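Local coordinates for aminotransferase (Bacillus subtilis, PDB 6L1O), which transfers amino groups with the help of pyridoxal 5'-phosphate in the biosynthesis of the dipeptide antibiotic bacilysin, at residues Gln22-Met27 with His349-Pro354; Pro42-Pro47 with Glu292-Ile297; Val89-Asn92 with Glu96-Leu99. All coordinates share one frame; numbering follows the deposited sequence.

Interaction 1: Gln22-Met27 with His349-Pro354; sequences QKVKEM and HVVVTP
Two bends bring Met27 onto His349. The first torsion of the methionine (chi1 -71°) sets CG beside its backbone N, the next is extended, and the turn at chi3 (78°) directs the methyl CE toward the histidine. His349 offers CD2 and NE2 of its imidazole from a backbone in the left-handed region, with a phi of 47°, where the chain has just left helix 337-348. CE lies 3.4 Å from His349 CD2 and 3.6 Å from His349 NE2, so the methyl reaches the CD2-NE2 part of the ring. Its approach is oblique, and the sulfur is not the touching atom.

One helical turn earlier, Val24 makes the other contact. Its CG2 meets Val351 CG2 at 3.9 Å, and the two branched side chains cross at about a right angle. With no hydrogen bond between the segments and a summed burial of 116 Å², this is light van der Waals packing at the surface, away from the cofactor.

The pairing lays helix 16-28 against the strand that follows helix 337-348. Met27 also touches Leu345 of that helix, while Ile34 packs on both Val24 and Val351. Strand 350-351 itself runs parallel to strand 35-36, joined by backbone hydrogen bonds between Ile35 and both His349 and Val351, and helix 374-385 packs on Val350 through Phe380.

Interaction 2: Pro42-Pro47 with Glu292-Ile297; sequences PDLPTP and ESLKRI
Leu44 sits in the irregular loop between strand 35-36 and helix 48-57 of this fold-type I aminotransferase, and it packs on the long helix 289-313. From CA, the bond to CB already points at the helix. CB stays 5.0 Å from Leu294 CD1, and CG, beside the backbone N, comes no closer. The extended second torsion (chi2 169°) carries CD1 straight onward, so that this methyl alone makes the close approaches to segment 292-297. It meets Ile297 CD1 tip to tip at 3.9 Å. It also lies 4.0 Å from Leu294 CD1, where the two leucine side chains run antiparallel, side by side. Leu44 CD2 comes no closer than 5.7 Å to Ile297 CD1.

Since Leu294 and Ile297 are three residues apart, both project from one flank of the helix. The contact is purely apolar and small, at 93 Å² summed. Arg301, farther along the same helix, touches Leu44 and forms a salt bridge with Asp43. Past Leu44 the loop reaches the dimer partner, where Thr46 N is hydrogen-bonded to His64 ND1 of the second subunit. At the apolar site, Leu294 CD1 and Ile297 CD1 stand 4.6 Å from each other, and Leu44 CD1 bears on both.

Interaction 3: Val89-Asn92 with Glu96-Leu99; sequences VTIN and EVAL
Thr90 comes near Glu96 through its backbone: Thr90 O lies 4.1 Å from Glu96 OE1, and Lys228 NZ bridges the pair, hydrogen-bonded to the carbonyl and salt-bridged to the carboxylate. Ile91 follows with its CG2 branch set anti to the backbone N. That methyl meets Val97 CG2 at 3.6 Å, the side chains crossing at about a right angle, and it lies 3.9 Å from Glu96 CB, against the start of the glutamate chain. Ile91 and Val97 both also pack on Val252 of strand 249-253.

The loop 89-92 leads from helix 73-87 into strand 97-100, one of the two edge strands, within this chain, of the seven-stranded mixed sheet. The order of that sheet, with antiparallel strand 249-253 next to this edge, is that of the large domain of fold-type I aminotransferases.

Asn92 then ties the reversal together with two bonds. Its N donates to Glu96 OE1 over 2.7 Å in a nearly straight line (173° at the hydrogen), meeting the oxygen on its anti side and 20° out of the carboxylate plane. In return Glu96 N donates to Asn92 O over 2.8 Å, closing an alpha-turn; this bond is more bent at the hydrogen (148°). Glu96 can reach back because its chain is extended beyond CG, and OE1 is thereby gripped by both Asn92 N and Lys228, whose positive charge would probably stabilise the carboxylate. The amide end of Asn92 turns elsewhere: its OD1 accepts from Glu94 N, an Asx turn.

Overall arrangement
Interaction 1 is a surface contact, whereas interactions 2 and 3 are partly buried, with Leu294 in the one and Ile91 and Val97 in the other as buried members. Interactions 1 and 2 join segments far apart in sequence by van der Waals contact, purely aliphatic in interaction 2 and with a methyl-imidazole touch in interaction 1. Interaction 3 spans a short loop and adds two hydrogen bonds, at an edge of the large sheet. No helix or strand is shared. The centres of interactions 1 and 3 lie about 40 Å apart; that of interaction 2 is about 25 Å from the first and 26 Å from the third, and its loop alone reaches the second subunit.

Interaction 1: Gln22-Met27 with His349-Pro354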
ATOM      1  N   GLN B  22      23.496   1.244  -7.227  1.00 57.74           N
ATOM      2  CA  GLN B  22      23.928   2.609  -7.553  1.00 57.76           C
ATOM      3  C   GLN B  22      25.315   2.628  -8.208  1.00 54.71           C
ATOM      4  O   GLN B  22      25.523   3.373  -9.187  1.00 48.66           O
ATOM      5  CB  GLN B  22      23.926   3.492  -6.297  1.00 59.95           C
ATOM      6  N   LYS B  23      26.246   1.823  -7.664  1.00 49.84           N
ATOM      7  CA  LYS B  23      27.590   1.656  -8.260  1.00 47.92           C
ATOM      8  C   LYS B  23      27.466   1.106  -9.661  1.00 47.21           C
ATOM      9  O   LYS B  23      28.283   1.455 -10.529  1.00 44.44           O
ATOM     10  CB  LYS B  23      28.501   0.735  -7.430  1.00 49.29           C
ATOM     11  N   VAL B  24      26.439   0.264  -9.868  1.00 44.22           N
ATOM     12  CA  VAL B  24      26.113  -0.292 -11.181  1.00 45.53           C
ATOM     13  C   VAL B  24      25.826   0.817 -12.185  1.00 46.70           C
ATOM     14  O   VAL B  24      26.381   0.795 -13.283  1.00 43.63           O
ATOM     15  CB  VAL B  24      24.936  -1.299 -11.104  1.00 45.63           C
ATOM     16  CG1 VAL B  24      24.247  -1.513 -12.458  1.00 45.09           C
ATOM     17  CG2 VAL B  24      25.407  -2.622 -10.524  1.00 42.74           C
ATOM     18  N   LYS B  25      24.957   1.764 -11.812  1.00 46.93           N
ATOM     19  CA  LYS B  25      24.587   2.885 -12.683  1.00 45.03           C
ATOM     20  C   LYS B  25      25.803   3.729 -13.020  1.00 43.50           C
ATOM     21  O   LYS B  25      26.061   4.025 -14.177  1.00 45.32           O
ATOM     22  CB  LYS B  25      23.512   3.764 -12.030  1.00 51.48           C
ATOM     23  N   GLU B  26      26.577   4.079 -12.007  1.00 43.87           N
ATOM     24  CA  GLU B  26      27.814   4.843 -12.212  1.00 46.89           C
ATOM     25  C   GLU B  26      28.816   4.107 -13.114  1.00 47.43           C
ATOM     26  O   GLU B  26      29.615   4.725 -13.792  1.00 50.60           O
ATOM     27  CB  GLU B  26      28.474   5.185 -10.869  1.00 49.01           C
ATOM     28  N   MET B  27      28.777   2.778 -13.104  1.00 50.05           N
ATOM     29  CA  MET B  27      29.595   1.976 -14.021  1.00 46.12           C
ATOM     30  C   MET B  27      28.979   1.913 -15.412  1.00 44.86           C
ATOM     31  O   MET B  27      29.670   2.167 -16.404  1.00 40.70           O
ATOM     32  CB  MET B  27      29.771   0.574 -13.461  1.00 42.39           C
ATOM     33  CG  MET B  27      30.681   0.549 -12.255  1.00 39.34           C
ATOM     34  SD  MET B  27      30.896  -1.137 -11.625  1.00 39.02           S
ATOM     35  CE  MET B  27      32.080  -1.770 -12.821  1.00 38.22           C
ATOM     36  N   HIS B 349      32.558  -7.151 -14.465  1.00 27.23           N
ATOM     37  CA  HIS B 349      31.293  -6.476 -14.654  1.00 23.80           C
ATOM     38  C   HIS B 349      30.075  -7.382 -14.570  1.00 25.74           C
ATOM     39  O   HIS B 349      29.165  -7.305 -15.421  1.00 23.57           O
ATOM     40  CB  HIS B 349      31.313  -5.730 -15.979  1.00 27.88           C
ATOM     41  CG  HIS B 349      32.349  -4.659 -16.034  1.00 30.83           C
ATOM     42  ND1 HIS B 349      32.673  -4.012 -17.200  1.00 35.51           N
ATOM     43  CD2 HIS B 349      33.128  -4.118 -15.067  1.00 33.04           C
ATOM     44  CE1 HIS B 349      33.603  -3.099 -16.949  1.00 39.97           C
ATOM     45  NE2 HIS B 349      33.891  -3.138 -15.660  1.00 38.16           N
ATOM     46  N   VAL B 350      30.052  -8.233 -13.549  1.00 23.85           N
ATOM     47  CA  VAL B 350      28.843  -9.053 -13.228  1.00 21.34           C
ATOM     48  C   VAL B 350      28.378  -8.774 -11.797  1.00 23.57           C
ATOM     49  O   VAL B 350      29.195  -8.396 -10.940  1.00 20.98           O
ATOM     50  CB  VAL B 350      29.120 -10.536 -13.408  1.00 22.25           C
ATOM     51  CG1 VAL B 350      29.565 -10.798 -14.857  1.00 21.14           C
ATOM     52  CG2 VAL B 350      30.151 -11.080 -12.429  1.00 22.39           C
ATOM     53  N   VAL B 351      27.080  -8.961 -11.558  1.00 20.62           N
ATOM     54  CA  VAL B 351      26.487  -8.789 -10.235  1.00 19.37           C
ATOM     55  C   VAL B 351      25.991 -10.081  -9.682  1.00 19.51           C
ATOM     56  O   VAL B 351      25.164 -10.770 -10.314  1.00 18.28           O
ATOM     57  CB  VAL B 351      25.333  -7.776 -10.263  1.00 19.26           C
ATOM     58  CG1 VAL B 351      24.675  -7.648  -8.856  1.00 20.06           C
ATOM     59  CG2 VAL B 351      25.833  -6.451 -10.746  1.00 22.25           C
ATOM     60  N   VAL B 352      26.534 -10.454  -8.536  1.00 16.99           N
ATOM     61  CA  VAL B 352      25.932 -11.473  -7.636  1.00 17.98           C
ATOM     62  C   VAL B 352      25.564 -10.802  -6.287  1.00 16.99           C
ATOM     63  O   VAL B 352      26.100  -9.741  -5.973  1.00 18.64           O
ATOM     64  CB  VAL B 352      26.828 -12.682  -7.405  1.00 20.46           C
ATOM     65  CG1 VAL B 352      27.134 -13.363  -8.732  1.00 23.35           C
ATOM     66  CG2 VAL B 352      28.120 -12.277  -6.709  1.00 21.63           C
ATOM     67  N   THR B 353      24.679 -11.404  -5.511  1.00 15.23           N
ATOM     68  CA  THR B 353      24.305 -10.808  -4.241  1.00 17.10           C
ATOM     69  C   THR B 353      25.229 -11.348  -3.156  1.00 18.46           C
ATOM     70  O   THR B 353      25.278 -12.549  -2.958  1.00 16.15           O
ATOM     71  CB  THR B 353      22.868 -11.128  -3.845  1.00 19.38           C
ATOM     72  OG1 THR B 353      22.011 -11.032  -4.968  1.00 20.97           O
ATOM     73  CG2 THR B 353      22.386 -10.148  -2.736  1.00 17.61           C
ATOM     74  N   PRO B 354      25.907 -10.466  -2.419  1.00 19.56           N
ATOM     75  CA  PRO B 354      26.769 -10.996  -1.361  1.00 20.76           C
ATOM     76  C   PRO B 354      25.936 -11.565  -0.254  1.00 18.38           C
ATOM     77  O   PRO B 354      24.918 -10.986   0.120  1.00 16.81           O
ATOM     78  CB  PRO B 354      27.601  -9.756  -0.918  1.00 22.13           C
ATOM     79  CG  PRO B 354      26.796  -8.583  -1.334  1.00 22.68           C
ATOM     80  CD  PRO B 354      25.935  -8.988  -2.487  1.00 20.80           C
TER

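Interaction 2: Pro42-Pro47 with Glu292-Ile297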
ATOM      1  N   PRO B  42      11.659 -11.653 -12.037  1.00 16.95           N
ATOM      2  CA  PRO B  42      11.433 -12.606 -13.146  1.00 18.62           C
ATOM      3  C   PRO B  42      11.666 -11.961 -14.489  1.00 18.94           C
ATOM      4  O   PRO B  42      11.341 -10.816 -14.678  1.00 18.20           O
ATOM      5  CB  PRO B  42       9.970 -13.001 -12.968  1.00 20.25           C
ATOM      6  CG  PRO B  42       9.740 -12.864 -11.487  1.00 18.41           C
ATOM      7  CD  PRO B  42      10.439 -11.573 -11.179  1.00 16.44           C
ATOM      8  N   ASP B  43      12.329 -12.675 -15.404  1.00 18.73           N
ATOM      9  CA  ASP B  43      12.651 -12.085 -16.675  1.00 18.65           C
ATOM     10  C   ASP B  43      11.525 -12.366 -17.701  1.00 19.85           C
ATOM     11  O   ASP B  43      11.429 -11.677 -18.656  1.00 23.74           O
ATOM     12  CB  ASP B  43      14.025 -12.620 -17.166  1.00 20.52           C
ATOM     13  CG  ASP B  43      14.040 -14.140 -17.266  1.00 22.31           C
ATOM     14  OD1 ASP B  43      13.869 -14.835 -16.220  1.00 23.33           O
ATOM     15  OD2 ASP B  43      14.170 -14.665 -18.377  1.00 24.92           O
ATOM     16  N   LEU B  44      10.694 -13.377 -17.471  1.00 16.87           N
ATOM     17  CA  LEU B  44       9.679 -13.793 -18.425  1.00 17.10           C
ATOM     18  C   LEU B  44       8.353 -13.055 -18.146  1.00 18.24           C
ATOM     19  O   LEU B  44       8.148 -12.581 -17.032  1.00 17.20           O
ATOM     20  CB  LEU B  44       9.482 -15.267 -18.405  1.00 17.47           C
ATOM     21  CG  LEU B  44      10.776 -15.966 -18.803  1.00 21.91           C
ATOM     22  CD1 LEU B  44      10.681 -17.416 -18.550  1.00 21.42           C
ATOM     23  CD2 LEU B  44      11.115 -15.673 -20.277  1.00 24.24           C
ATOM     24  N   PRO B  45       7.514 -12.878 -19.193  1.00 17.99           N
ATOM     25  CA  PRO B  45       6.317 -12.056 -19.049  1.00 16.26           C
ATOM     26  C   PRO B  45       5.194 -12.754 -18.286  1.00 15.05           C
ATOM     27  O   PRO B  45       5.187 -13.979 -18.088  1.00 13.59           O
ATOM     28  CB  PRO B  45       5.886 -11.783 -20.510  1.00 17.34           C
ATOM     29  CG  PRO B  45       6.344 -12.981 -21.260  1.00 20.16           C
ATOM     30  CD  PRO B  45       7.668 -13.383 -20.579  1.00 20.01           C
ATOM     31  N   THR B  46       4.248 -11.945 -17.765  1.00 13.66           N
ATOM     32  CA  THR B  46       3.065 -12.506 -17.192  1.00 15.00           C
ATOM     33  C   THR B  46       2.368 -13.291 -18.304  1.00 15.82           C
ATOM     34  O   THR B  46       2.253 -12.752 -19.428  1.00 15.24           O
ATOM     35  CB  THR B  46       2.157 -11.372 -16.653  1.00 15.81           C
ATOM     36  OG1 THR B  46       2.913 -10.477 -15.791  1.00 14.16           O
ATOM     37  CG2 THR B  46       0.942 -11.917 -15.943  1.00 17.66           C
ATOM     38  N   PRO B  47       1.879 -14.515 -18.018  1.00 16.05           N
ATOM     39  CA  PRO B  47       1.101 -15.256 -18.978  1.00 18.41           C
ATOM     40  C   PRO B  47      -0.074 -14.473 -19.562  1.00 19.63           C
ATOM     41  O   PRO B  47      -0.821 -13.805 -18.811  1.00 18.74           O
ATOM     42  CB  PRO B  47       0.616 -16.467 -18.181  1.00 17.63           C
ATOM     43  CG  PRO B  47       1.643 -16.639 -17.139  1.00 17.98           C
ATOM     44  CD  PRO B  47       2.101 -15.307 -16.807  1.00 15.27           C
ATOM     45  N   GLU B 292       4.070 -25.082 -13.962  1.00 18.87           N
ATOM     46  CA  GLU B 292       4.968 -26.220 -14.052  1.00 20.59           C
ATOM     47  C   GLU B 292       5.993 -25.991 -15.171  1.00 19.31           C
ATOM     48  O   GLU B 292       7.185 -26.314 -15.009  1.00 17.31           O
ATOM     49  CB  GLU B 292       4.212 -27.536 -14.279  1.00 24.48           C
ATOM     50  CG  GLU B 292       3.295 -27.982 -13.145  1.00 30.17           C
ATOM     51  CD  GLU B 292       4.086 -28.588 -11.996  1.00 36.39           C
ATOM     52  OE1 GLU B 292       4.727 -29.626 -12.218  1.00 45.43           O
ATOM     53  OE2 GLU B 292       4.114 -28.026 -10.888  1.00 40.56           O
ATOM     54  N   SER B 293       5.538 -25.439 -16.294  1.00 17.79           N
ATOM     55  CA  SER B 293       6.402 -25.093 -17.391  1.00 18.11           C
ATOM     56  C   SER B 293       7.491 -24.074 -16.979  1.00 17.69           C
ATOM     57  O   SER B 293       8.681 -24.216 -17.353  1.00 18.17           O
ATOM     58  CB  SER B 293       5.597 -24.530 -18.544  1.00 20.35           C
ATOM     59  OG  SER B 293       6.392 -24.369 -19.692  1.00 19.38           O
ATOM     60  N   LEU B 294       7.103 -23.071 -16.184  1.00 15.16           N
ATOM     61  CA  LEU B 294       7.983 -22.115 -15.657  1.00 15.57           C
ATOM     62  C   LEU B 294       9.019 -22.727 -14.697  1.00 14.15           C
ATOM     63  O   LEU B 294      10.202 -22.410 -14.779  1.00 16.02           O
ATOM     64  CB  LEU B 294       7.206 -20.996 -14.947  1.00 18.15           C
ATOM     65  CG  LEU B 294       8.002 -19.876 -14.370  1.00 17.46           C
ATOM     66  CD1 LEU B 294       8.892 -19.176 -15.387  1.00 17.94           C
ATOM     67  CD2 LEU B 294       7.040 -18.900 -13.695  1.00 18.45           C
ATOM     68  N   LYS B 295       8.563 -23.582 -13.808  1.00 15.75           N
ATOM     69  CA  LYS B 295       9.465 -24.387 -13.020  1.00 18.00           C
ATOM     70  C   LYS B 295      10.536 -25.182 -13.835  1.00 19.13           C
ATOM     71  O   LYS B 295      11.699 -25.299 -13.409  1.00 15.56           O
ATOM     72  CB  LYS B 295       8.646 -25.366 -12.183  1.00 20.49           C
ATOM     73  CG  LYS B 295       9.532 -26.215 -11.260  1.00 23.30           C
ATOM     74  CD  LYS B 295       8.716 -26.753 -10.113  1.00 27.19           C
ATOM     75  CE  LYS B 295       8.194 -28.158 -10.405  1.00 31.82           C
ATOM     76  NZ  LYS B 295       7.635 -28.748  -9.162  1.00 37.50           N
ATOM     77  N   ARG B 296      10.148 -25.710 -14.996  1.00 17.46           N
ATOM     78  CA  ARG B 296      11.062 -26.483 -15.813  1.00 17.98           C
ATOM     79  C   ARG B 296      12.077 -25.571 -16.476  1.00 15.30           C
ATOM     80  O   ARG B 296      13.226 -25.969 -16.635  1.00 17.56           O
ATOM     81  CB  ARG B 296      10.340 -27.328 -16.893  1.00 16.49           C
ATOM     82  CG  ARG B 296       9.434 -28.440 -16.403  1.00 18.73           C
ATOM     83  CD  ARG B 296       9.054 -29.388 -17.557  1.00 19.94           C
ATOM     84  NE  ARG B 296       8.091 -28.773 -18.497  1.00 21.33           N
ATOM     85  CZ  ARG B 296       6.773 -28.731 -18.295  1.00 19.45           C
ATOM     86  NH1 ARG B 296       6.243 -29.363 -17.241  1.00 21.43           N
ATOM     87  NH2 ARG B 296       5.975 -28.175 -19.172  1.00 18.25           N
ATOM     88  N   ILE B 297      11.686 -24.351 -16.836  1.00 15.09           N
ATOM     89  CA  ILE B 297      12.622 -23.334 -17.324  1.00 15.48           C
ATOM     90  C   ILE B 297      13.711 -23.053 -16.281  1.00 18.40           C
ATOM     91  O   ILE B 297      14.922 -23.023 -16.616  1.00 14.39           O
ATOM     92  CB  ILE B 297      11.946 -22.040 -17.732  1.00 15.97           C
ATOM     93  CG1 ILE B 297      11.105 -22.263 -19.015  1.00 19.28           C
ATOM     94  CG2 ILE B 297      12.942 -20.909 -17.960  1.00 18.21           C
ATOM     95  CD1 ILE B 297      10.094 -21.194 -19.341  1.00 20.74           C
TER

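Interaction 3: Val89-Asn92 with Glu96-Leu99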
ATOM      1  N   VAL B  89      -5.569 -27.810   1.308  1.00 27.98           N
ATOM      2  CA  VAL B  89      -5.854 -27.048   2.551  1.00 25.45           C
ATOM      3  C   VAL B  89      -7.213 -26.361   2.468  1.00 25.90           C
ATOM      4  O   VAL B  89      -7.511 -25.652   1.484  1.00 24.73           O
ATOM      5  CB  VAL B  89      -4.762 -25.998   2.804  1.00 24.48           C
ATOM      6  CG1 VAL B  89      -5.085 -25.093   4.017  1.00 28.29           C
ATOM      7  CG2 VAL B  89      -3.434 -26.698   3.010  1.00 26.99           C
ATOM      8  N   THR B  90      -8.018 -26.548   3.512  1.00 24.84           N
ATOM      9  CA  THR B  90      -9.306 -25.917   3.630  1.00 26.76           C
ATOM     10  C   THR B  90      -9.188 -24.529   4.233  1.00 27.26           C
ATOM     11  O   THR B  90      -8.741 -24.383   5.368  1.00 24.85           O
ATOM     12  CB  THR B  90     -10.274 -26.751   4.524  1.00 30.98           C
ATOM     13  OG1 THR B  90     -10.596 -27.961   3.853  1.00 32.38           O
ATOM     14  CG2 THR B  90     -11.590 -25.967   4.737  1.00 32.82           C
ATOM     15  N   ILE B  91      -9.642 -23.534   3.476  1.00 26.73           N
ATOM     16  CA  ILE B  91      -9.606 -22.124   3.903  1.00 27.74           C
ATOM     17  C   ILE B  91     -11.015 -21.539   3.828  1.00 27.29           C
ATOM     18  O   ILE B  91     -11.666 -21.658   2.803  1.00 26.08           O
ATOM     19  CB  ILE B  91      -8.668 -21.289   2.991  1.00 27.09           C
ATOM     20  CG1 ILE B  91      -7.205 -21.760   3.076  1.00 27.57           C
ATOM     21  CG2 ILE B  91      -8.776 -19.818   3.320  1.00 28.20           C
ATOM     22  CD1 ILE B  91      -6.539 -21.599   4.415  1.00 27.94           C
ATOM     23  N   ASN B  92     -11.475 -20.906   4.904  1.00 26.75           N
ATOM     24  CA  ASN B  92     -12.708 -20.131   4.868  1.00 25.94           C
ATOM     25  C   ASN B  92     -12.492 -18.780   4.172  1.00 22.49           C
ATOM     26  O   ASN B  92     -11.848 -17.932   4.726  1.00 20.29           O
ATOM     27  CB  ASN B  92     -13.243 -19.866   6.290  1.00 27.14           C
ATOM     28  CG  ASN B  92     -14.661 -19.305   6.278  1.00 31.32           C
ATOM     29  OD1 ASN B  92     -15.092 -18.646   5.309  1.00 28.52           O
ATOM     30  ND2 ASN B  92     -15.409 -19.567   7.356  1.00 37.21           N
ATOM     31  N   GLU B  96     -10.678 -16.174   6.602  1.00 19.30           N
ATOM     32  CA  GLU B  96      -9.263 -16.565   6.735  1.00 20.43           C
ATOM     33  C   GLU B  96      -8.354 -16.017   5.620  1.00 16.89           C
ATOM     34  O   GLU B  96      -7.259 -16.493   5.447  1.00 16.27           O
ATOM     35  CB  GLU B  96      -9.161 -18.073   6.798  1.00 22.35           C
ATOM     36  CG  GLU B  96      -9.772 -18.644   8.065  1.00 26.55           C
ATOM     37  CD  GLU B  96      -9.732 -20.189   8.160  1.00 34.09           C
ATOM     38  OE1 GLU B  96      -9.985 -20.896   7.146  1.00 32.62           O
ATOM     39  OE2 GLU B  96      -9.480 -20.693   9.289  1.00 39.60           O
ATOM     40  N   VAL B  97      -8.815 -15.034   4.899  1.00 15.72           N
ATOM     41  CA  VAL B  97      -8.041 -14.452   3.791  1.00 16.43           C
ATOM     42  C   VAL B  97      -7.983 -12.953   3.901  1.00 15.84           C
ATOM     43  O   VAL B  97      -8.992 -12.304   4.104  1.00 16.59           O
ATOM     44  CB  VAL B  97      -8.670 -14.820   2.429  1.00 15.89           C
ATOM     45  CG1 VAL B  97      -7.819 -14.275   1.271  1.00 16.24           C
ATOM     46  CG2 VAL B  97      -8.837 -16.338   2.319  1.00 16.77           C
ATOM     47  N   ALA B  98      -6.798 -12.380   3.700  1.00 15.07           N
ATOM     48  CA  ALA B  98      -6.640 -10.965   3.546  1.00 15.36           C
ATOM     49  C   ALA B  98      -5.736 -10.680   2.351  1.00 16.17           C
ATOM     50  O   ALA B  98      -4.816 -11.440   2.116  1.00 16.46           O
ATOM     51  CB  ALA B  98      -6.064 -10.333   4.786  1.00 17.08           C
ATOM     52  N   LEU B  99      -6.027  -9.584   1.636  1.00 14.94           N
ATOM     53  CA  LEU B  99      -5.257  -9.140   0.464  1.00 17.36           C
ATOM     54  C   LEU B  99      -4.279  -8.050   0.789  1.00 16.43           C
ATOM     55  O   LEU B  99      -4.534  -7.186   1.633  1.00 17.47           O
ATOM     56  CB  LEU B  99      -6.220  -8.604  -0.619  1.00 18.41           C
ATOM     57  CG  LEU B  99      -7.482  -9.408  -0.864  1.00 18.49           C
ATOM     58  CD1 LEU B  99      -8.320  -8.805  -1.970  1.00 20.00           C
ATOM     59  CD2 LEU B  99      -7.091 -10.808  -1.229  1.00 20.35           C
TER